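Local coordinates for Di-haem cytochrome c peroxidase family protein (Burkholderia thailandensis E264, PDB 6NX0) that carries two covalently bound hemes c and probably acts as a peroxidase of the MauG/cytochrome c peroxidase family, passing electrons between hemes and substrates, at residues Arg130-Pro134 with Asn159-Leu164; Asn398-Thr402 with Thr438-Met442; Thr62-Pro66 with Arg167-His173. All coordinates share one frame; numbering follows the deposited sequence.

Contact 1. Residues Arg130-Pro134 with Asn159-Leu164; sequences RAFAP and NAPSLL. With HEC (heme c), chain B.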
# COMPACT_ATOMS: atom_id res chain seq x y z
N ARG A 130 11.24 7.03 -7.67
CA ARG A 130 10.05 7.58 -7.01
C ARG A 130 9.63 6.65 -5.87
O ARG A 130 8.47 6.26 -5.75
CB ARG A 130 8.89 7.79 -8.01
CG ARG A 130 7.73 8.68 -7.50
CD ARG A 130 6.56 8.74 -8.49
NE ARG A 130 6.99 9.31 -9.75
CZ ARG A 130 6.99 10.60 -10.05
NH1 ARG A 130 7.43 11.00 -11.23
NH2 ARG A 130 6.54 11.50 -9.19
N ALA A 131 10.60 6.27 -5.02
CA ALA A 131 10.34 5.47 -3.82
C ALA A 131 9.64 4.15 -4.15
O ALA A 131 8.87 3.61 -3.35
CB ALA A 131 9.52 6.25 -2.79
N PHE A 132 9.93 3.62 -5.34
CA PHE A 132 9.34 2.35 -5.79
C PHE A 132 7.82 2.45 -5.83
O PHE A 132 7.11 1.46 -5.66
CB PHE A 132 9.84 1.18 -4.93
CG PHE A 132 11.30 0.92 -5.11
CD1 PHE A 132 12.25 1.61 -4.36
CD2 PHE A 132 11.74 0.04 -6.07
CE1 PHE A 132 13.62 1.40 -4.55
CE2 PHE A 132 13.09 -0.20 -6.26
CZ PHE A 132 14.04 0.50 -5.50
N ALA A 133 7.31 3.64 -6.13
CA ALA A 133 5.93 3.91 -6.47
C ALA A 133 5.83 4.19 -7.96
O ALA A 133 6.84 4.45 -8.61
CB ALA A 133 5.42 5.12 -5.67
N PRO A 134 4.64 4.16 -8.54
CA PRO A 134 4.58 4.25 -10.01
C PRO A 134 4.84 5.65 -10.53
O PRO A 134 4.35 6.66 -10.00
CB PRO A 134 3.15 3.79 -10.34
CG PRO A 134 2.39 3.97 -9.11
CD PRO A 134 3.34 3.73 -7.98
N ASN A 159 -4.46 1.49 -7.78
CA ASN A 159 -3.20 2.21 -7.79
C ASN A 159 -2.13 1.37 -7.12
O ASN A 159 -2.41 0.51 -6.28
CB ASN A 159 -3.36 3.54 -7.05
CG ASN A 159 -2.23 4.51 -7.32
OD1 ASN A 159 -1.52 4.41 -8.32
ND2 ASN A 159 -2.08 5.49 -6.43
N ALA A 160 -0.88 1.60 -7.51
CA ALA A 160 0.22 0.87 -6.89
C ALA A 160 0.88 1.71 -5.81
O ALA A 160 1.09 2.93 -6.00
CB ALA A 160 1.29 0.49 -7.91
N PRO A 161 1.23 1.08 -4.69
CA PRO A 161 1.95 1.78 -3.62
C PRO A 161 3.45 1.79 -3.82
O PRO A 161 4.02 1.01 -4.59
CB PRO A 161 1.58 0.95 -2.39
CG PRO A 161 1.59 -0.44 -2.93
CD PRO A 161 0.93 -0.31 -4.31
N SER A 162 4.10 2.67 -3.07
CA SER A 162 5.52 2.54 -2.81
C SER A 162 5.83 1.21 -2.14
O SER A 162 5.11 0.75 -1.24
CB SER A 162 5.95 3.69 -1.90
OG SER A 162 7.25 3.50 -1.35
N LEU A 163 6.92 0.58 -2.56
CA LEU A 163 7.39 -0.63 -1.90
C LEU A 163 8.45 -0.39 -0.84
O LEU A 163 8.83 -1.33 -0.15
CB LEU A 163 7.94 -1.64 -2.91
CG LEU A 163 6.99 -2.02 -4.04
CD1 LEU A 163 7.60 -3.10 -4.93
CD2 LEU A 163 5.66 -2.48 -3.51
N LEU A 164 8.92 0.84 -0.65
CA LEU A 164 9.76 1.06 0.53
C LEU A 164 8.93 0.77 1.77
O LEU A 164 7.72 1.05 1.81
CB LEU A 164 10.32 2.48 0.55
CG LEU A 164 11.30 2.84 -0.58
CD1 LEU A 164 11.75 4.26 -0.38
CD2 LEU A 164 12.49 1.90 -0.66
FE HEC B . 3.36 -4.36 -7.86
CHA HEC B . 1.24 -3.99 -5.15
CHB HEC B . 5.56 -6.05 -5.90
CHC HEC B . 4.97 -5.57 -10.65
CHD HEC B . 1.07 -2.81 -9.91
NA HEC B . 3.43 -4.83 -5.89
C1A HEC B . 2.45 -4.62 -4.94
C2A HEC B . 2.92 -5.11 -3.68
C3A HEC B . 4.16 -5.58 -3.87
C4A HEC B . 4.47 -5.50 -5.27
CMA HEC B . 5.04 -6.29 -2.85
CAA HEC B . 2.11 -5.09 -2.36
CBA HEC B . 2.47 -3.86 -1.54
CGA HEC B . 1.61 -3.69 -0.32
O1A HEC B . 1.98 -2.79 0.49
O2A HEC B . 0.52 -4.33 -0.23
NB HEC B . 4.94 -5.59 -8.23
C1B HEC B . 5.70 -6.21 -7.25
C2B HEC B . 6.71 -6.99 -7.91
C3B HEC B . 6.49 -6.95 -9.23
C4B HEC B . 5.40 -6.04 -9.45
CMB HEC B . 7.79 -7.80 -7.17
CAB HEC B . 7.30 -7.60 -10.37
CBB HEC B . 7.15 -9.14 -10.30
NC HEC B . 3.09 -4.20 -9.87
C1C HEC B . 3.91 -4.74 -10.85
C2C HEC B . 3.54 -4.11 -12.10
C3C HEC B . 2.48 -3.32 -11.92
C4C HEC B . 2.16 -3.38 -10.51
CMC HEC B . 4.34 -4.27 -13.40
CAC HEC B . 1.98 -2.21 -12.86
CBC HEC B . 1.32 -2.80 -14.12
ND HEC B . 1.54 -3.51 -7.56
C1D HEC B . 0.77 -2.90 -8.57
C2D HEC B . -0.48 -2.50 -7.99
C3D HEC B . -0.46 -2.92 -6.56
C4D HEC B . 0.83 -3.54 -6.36
CMD HEC B . -1.65 -1.90 -8.74
CAD HEC B . -1.59 -2.77 -5.53
CBD HEC B . -2.65 -3.78 -5.89
CGD HEC B . -3.64 -4.04 -4.77
O1D HEC B . -3.52 -3.40 -3.71
O2D HEC B . -4.59 -4.83 -5.04
O HOH W 1 2.05 -6.10 -8.05
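Phe-132 and Leu-164 meet at about a right angle in the apolar centre of this contact, where two loops of a cytochrome c domain of the di-heme peroxidase family pair beside the heme c whose iron carries a water ligand. Leu-164 spreads its two methyls over separate partners: CD2 lies 3.7 Å from CD1 of the Phe-132 ring, while CD1 rests on the CB of Ala-131. Phe-132 CG stands anti to its carbonyl carbon (chi1 -66°), which places the ring where its CD1 edge meets that methyl. Phe-132 CB rests 4.0 Å from Leu-163 CB, and the side chain also touches Met-265. Further along, the Pro-134 ring packs on Ala-160, with Pro-134 CD 3.8 Å from Ala-160 CB.

The segment 159-164 is a wall of the heme pocket. Ala-160 CB comes within 3.5 Å of HEC C2D, Pro-161 CD lies near HEC C3D, and Leu-163 lays CD2 against pyrrole carbon C3A, also 3.5 Å away. Leu-163 additionally touches His-126, the protein's axial ligand to this iron. The same histidine gives its ND1 hydrogen to Phe-132 O, with Pro-161 O as a weak second acceptor, which is consistent with the contact helping to orient the ligand ring.

At the polar edge, Phe-132 O also receives Leu-163 N at 3.2 Å, a bent bond whose donor sits above the carbonyl plane. Ser-162 CA-H points to this oxygen too, making it a shared acceptor. Ser-162 closes an ST turn: OG, held anti to its own backbone N at chi1 167°, accepts from Leu-164 N at 3.2 Å. The same hydroxyl donates in the carbonyl plane to Ala-131 O, with OG and O 2.6 Å apart.

Contact 2. Residues Asn398-Thr402 with Thr438-Met442; sequences NTRST and TPPAM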
# COMPACT_ATOMS: atom_id res chain seq x y z
N ASN A 398 -11.74 16.15 5.85
CA ASN A 398 -12.35 17.24 6.59
C ASN A 398 -13.81 17.46 6.20
O ASN A 398 -14.62 17.84 7.06
CB ASN A 398 -11.55 18.52 6.37
CG ASN A 398 -11.86 19.58 7.39
OD1 ASN A 398 -12.11 19.28 8.56
ND2 ASN A 398 -11.83 20.84 6.95
N THR A 399 -14.19 17.29 4.93
CA THR A 399 -15.55 17.63 4.52
C THR A 399 -16.29 16.50 3.80
O THR A 399 -17.36 16.74 3.24
CB THR A 399 -15.58 18.92 3.68
OG1 THR A 399 -14.81 18.80 2.48
CG2 THR A 399 -15.09 20.11 4.50
N ARG A 400 -15.76 15.26 3.81
CA ARG A 400 -16.53 14.12 3.31
C ARG A 400 -17.93 14.09 3.93
O ARG A 400 -18.93 13.91 3.22
CB ARG A 400 -15.80 12.81 3.64
CG ARG A 400 -16.49 11.56 3.04
CD ARG A 400 -16.11 10.25 3.75
NE ARG A 400 -16.90 10.05 4.94
CZ ARG A 400 -16.77 9.03 5.77
NH1 ARG A 400 -15.87 8.08 5.56
NH2 ARG A 400 -17.55 8.96 6.82
N SER A 401 -18.00 14.26 5.25
CA SER A 401 -19.25 14.10 5.98
C SER A 401 -20.10 15.37 5.97
O SER A 401 -21.33 15.27 5.96
CB SER A 401 -18.95 13.68 7.42
OG SER A 401 -18.24 14.68 8.15
N THR A 402 -19.46 16.54 5.98
CA THR A 402 -20.21 17.80 6.02
C THR A 402 -20.65 18.27 4.64
O THR A 402 -21.63 19.02 4.53
CB THR A 402 -19.36 18.90 6.68
OG1 THR A 402 -18.17 19.12 5.91
CG2 THR A 402 -18.99 18.53 8.10
N THR A 438 -23.06 21.00 10.37
CA THR A 438 -22.04 21.16 11.39
C THR A 438 -20.77 21.70 10.74
O THR A 438 -20.45 21.32 9.60
CB THR A 438 -21.75 19.82 12.07
OG1 THR A 438 -22.94 19.31 12.69
CG2 THR A 438 -20.64 19.95 13.14
N PRO A 439 -20.03 22.58 11.40
CA PRO A 439 -18.74 22.98 10.85
C PRO A 439 -17.82 21.79 10.77
O PRO A 439 -17.88 20.89 11.63
CB PRO A 439 -18.23 24.02 11.87
CG PRO A 439 -19.37 24.31 12.77
CD PRO A 439 -20.24 23.12 12.75
N PRO A 440 -16.94 21.75 9.78
CA PRO A 440 -15.92 20.70 9.77
C PRO A 440 -14.95 20.84 10.94
O PRO A 440 -14.81 21.91 11.55
CB PRO A 440 -15.21 20.91 8.43
CG PRO A 440 -15.50 22.29 8.04
CD PRO A 440 -16.85 22.60 8.59
N ALA A 441 -14.27 19.74 11.25
CA ALA A 441 -13.35 19.70 12.38
C ALA A 441 -12.18 20.67 12.21
O ALA A 441 -11.66 21.17 13.21
CB ALA A 441 -12.82 18.28 12.59
N MET A 442 -11.74 20.91 10.98
CA MET A 442 -10.52 21.66 10.70
C MET A 442 -10.79 22.83 9.75
O MET A 442 -11.75 22.84 8.99
CB MET A 442 -9.46 20.75 10.10
CG MET A 442 -8.89 19.80 11.09
SD MET A 442 -7.62 18.75 10.42
CE MET A 442 -8.59 17.66 9.40
O HOH W 2 -14.94 17.43 9.76
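Asn-398 grips the backbone of Met-442 with both ends of its amide, tying the C-terminal part of helix 390-399 to the loop that leads into helix 444-455 in the second cytochrome c domain. OD1 accepts from Met-442 N at 2.9 Å, the donor tilted 20° from the plane of the side-chain carbonyl. ND2 returns a bond to Met-442 O, also 2.9 Å long and straighter, with an N-H...O angle of 159°. That oxygen lies close to the asparagine amide plane, although ND2 approaches it from above the Met-442 carbonyl plane. The two bonds take the N-H and the C=O of one residue and fix the rotation of the amide. Placing CG anti to the backbone N (chi1 -163°) carries the group across to the loop.

The main-chain oxygen of Asn-398 is satisfied through water 2, which donates to Asn-398 O at 2.7 Å and accepts from Ala-441 N at 2.8 Å. Direct and water-mediated links thus serve consecutive N-H groups of the loop.

Apolar atoms fill in beside the polar pair. Pro-440 CB sits against Asn-398 O and OD1, and the Thr-399 methyl lies alongside it, while Thr-399 OG1 is hydrogen-bonded to Trp-407 NE1. The Thr-402 CG2 methyl packs 3.5 Å from Thr-438 O.

Asn-398 follows Tyr-397, an axial ligand of the second heme iron, and the Met-442 side chain approaches that heme; the clamp thus joins two elements that both run beside the heme. Met-442, bent at chi3, folds its CE back to 4.0 Å from Asn-398 OD1.

Contact 3. Residues Thr62-Pro66 with Arg167-His173; sequences TVLLP and RYVPRRH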
# COMPACT_ATOMS: atom_id res chain seq x y z
N THR A 62 3.03 -18.37 16.27
CA THR A 62 3.19 -18.05 14.87
C THR A 62 4.13 -16.86 14.77
O THR A 62 4.21 -16.03 15.68
CB THR A 62 1.81 -17.77 14.23
OG1 THR A 62 1.91 -17.86 12.80
CG2 THR A 62 1.27 -16.42 14.64
N VAL A 63 4.88 -16.79 13.67
CA VAL A 63 5.80 -15.69 13.40
C VAL A 63 5.19 -14.82 12.31
O VAL A 63 5.02 -15.27 11.17
CB VAL A 63 7.19 -16.19 12.99
CG1 VAL A 63 8.10 -15.02 12.70
CG2 VAL A 63 7.79 -17.08 14.09
N LEU A 64 4.89 -13.57 12.66
CA LEU A 64 4.16 -12.67 11.76
C LEU A 64 5.06 -11.73 10.95
O LEU A 64 4.62 -11.23 9.91
CB LEU A 64 3.16 -11.83 12.55
CG LEU A 64 2.05 -12.64 13.23
CD1 LEU A 64 1.19 -11.73 14.08
CD2 LEU A 64 1.21 -13.40 12.19
N LEU A 65 6.28 -11.46 11.41
CA LEU A 65 7.30 -10.71 10.70
C LEU A 65 8.63 -11.46 10.73
O LEU A 65 8.90 -12.17 11.71
CB LEU A 65 7.52 -9.32 11.31
CG LEU A 65 6.46 -8.26 11.01
CD1 LEU A 65 6.68 -7.00 11.83
CD2 LEU A 65 6.44 -7.96 9.53
N PRO A 66 9.46 -11.30 9.71
CA PRO A 66 10.73 -12.05 9.66
C PRO A 66 11.56 -11.85 10.92
O PRO A 66 11.73 -10.72 11.40
CB PRO A 66 11.43 -11.48 8.42
CG PRO A 66 10.31 -10.95 7.58
CD PRO A 66 9.29 -10.45 8.52
N ARG A 167 8.61 -4.38 3.91
CA ARG A 167 9.04 -5.49 4.74
C ARG A 167 8.38 -5.49 6.11
O ARG A 167 8.41 -6.52 6.81
CB ARG A 167 10.57 -5.47 4.89
CG ARG A 167 11.12 -4.35 5.77
CD ARG A 167 12.65 -4.44 5.81
NE ARG A 167 13.23 -3.52 6.77
CZ ARG A 167 14.53 -3.45 7.05
NH1 ARG A 167 15.37 -4.24 6.42
NH2 ARG A 167 14.99 -2.58 7.96
N TYR A 168 7.75 -4.40 6.52
CA TYR A 168 7.07 -4.34 7.80
C TYR A 168 5.59 -4.72 7.72
O TYR A 168 4.94 -4.73 8.76
CB TYR A 168 7.20 -2.93 8.40
CG TYR A 168 8.62 -2.55 8.71
CD1 TYR A 168 9.25 -3.02 9.84
CD2 TYR A 168 9.36 -1.75 7.84
CE1 TYR A 168 10.58 -2.71 10.10
CE2 TYR A 168 10.67 -1.43 8.10
CZ TYR A 168 11.27 -1.91 9.23
OH TYR A 168 12.58 -1.64 9.53
N VAL A 169 5.06 -5.02 6.55
CA VAL A 169 3.68 -5.50 6.45
C VAL A 169 3.64 -6.92 7.01
O VAL A 169 4.23 -7.82 6.42
CB VAL A 169 3.15 -5.47 5.01
CG1 VAL A 169 1.70 -5.99 5.02
CG2 VAL A 169 3.24 -4.05 4.40
N PRO A 170 2.95 -7.16 8.13
CA PRO A 170 2.96 -8.50 8.73
C PRO A 170 2.06 -9.46 7.97
O PRO A 170 1.25 -9.09 7.12
CB PRO A 170 2.46 -8.25 10.14
CG PRO A 170 1.63 -7.04 10.06
CD PRO A 170 2.17 -6.20 8.93
N ARG A 171 2.24 -10.74 8.27
CA ARG A 171 1.29 -11.73 7.80
C ARG A 171 -0.10 -11.40 8.34
O ARG A 171 -0.26 -10.70 9.34
CB ARG A 171 1.72 -13.15 8.23
CG ARG A 171 2.92 -13.72 7.43
CD ARG A 171 3.25 -15.21 7.81
NE ARG A 171 2.02 -15.97 8.03
CZ ARG A 171 1.71 -16.67 9.12
NH1 ARG A 171 2.57 -16.80 10.12
NH2 ARG A 171 0.52 -17.27 9.20
N ARG A 172 -1.13 -11.93 7.67
CA ARG A 172 -2.50 -11.71 8.11
C ARG A 172 -2.72 -12.29 9.49
O ARG A 172 -2.28 -13.39 9.80
CB ARG A 172 -3.50 -12.36 7.14
CG ARG A 172 -3.57 -11.78 5.73
CD ARG A 172 -4.66 -12.52 4.95
NE ARG A 172 -4.27 -13.89 4.66
CZ ARG A 172 -3.93 -14.38 3.48
NH1 ARG A 172 -3.93 -13.62 2.39
NH2 ARG A 172 -3.60 -15.66 3.37
N HIS A 173 -3.42 -11.52 10.33
CA HIS A 173 -3.77 -11.98 11.67
C HIS A 173 -4.91 -11.14 12.22
O HIS A 173 -5.23 -10.06 11.72
CB HIS A 173 -2.55 -11.92 12.61
CG HIS A 173 -2.02 -10.54 12.86
ND1 HIS A 173 -1.20 -9.88 11.97
CD2 HIS A 173 -2.16 -9.71 13.92
CE1 HIS A 173 -0.85 -8.71 12.47
NE2 HIS A 173 -1.42 -8.58 13.66
O HOH W 3 -0.15 -19.34 11.12
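Thr-62 OG1 is gripped from two directions: Arg-171 NH1 donates to it at 3.0 Å with an N-H...O angle of 163°, and water 3 lies at the same distance. The water also accepts from Arg-171 NH2, so guanidinium, hydroxyl and water close a small ring of polar links near the guanidinium plane. NH1 has a second acceptor in Val-63 O, 3.1 Å away, reached from above the carbonyl plane. A bend at chi3 (39°) brings the guanidinium within reach of Thr-62 OG1 and Val-63 O, while NE forms a salt bridge with Asp-196. The planar group is thereby pinned on several sides, with Leu-64 CD2 off-centre over one face.

The two segments run nearly antiparallel, and one straight backbone bond joins them: Arg-171 N to Leu-64 O, 2.9 Å, in the carbonyl plane. Among the side chains, Leu-64 CD1 reaches the His-173 ring in a CH-pi contact, standing 3.7 Å from the centroid and almost over the ring centre. The imidazole is held by its ND1, which donates in the ring plane to Arg-171 O at 2.9 Å. Leu-65 lies side by side with Pro-170, its CD2 3.6 Å from Pro-170 CA and near the carbonyl oxygens of Arg-167 and Tyr-168.

The contact seats the N-terminal sheet 61-62/71-77/81-84 on the loop before strand 173-175: Val-84 of strand 81-84 touches Thr-62, Leu-64 and His-173. Because Arg-171 spends its N-H groups on a carboxylate, a hydroxyl, a main-chain oxygen and water, its charge is probably well compensated, and the chemistry implies a directional polar grip by Arg-171 beside apolar packing of Leu-64 and Leu-65.

Overall arrangement
Contact 1 is the buried one, lying beside the water-ligated heme, whereas contacts 2 and 3 are partly buried and sit farther from the centre of the chain. Contacts 1 and 3 share one loop, between helix 138-142 and strand 173-175: its earlier part lines the heme pocket, its later part receives the N-terminal sheet, and their centres are about 20 Å apart. Contact 2 belongs to the other cytochrome c region, its centre about 30 Å from that of contact 1. Chemistry follows place: apolar packing and an ST turn inside, an asparagine clamp with a water at the second heme domain, and an arginine-centred network where the N-terminal sheet docks.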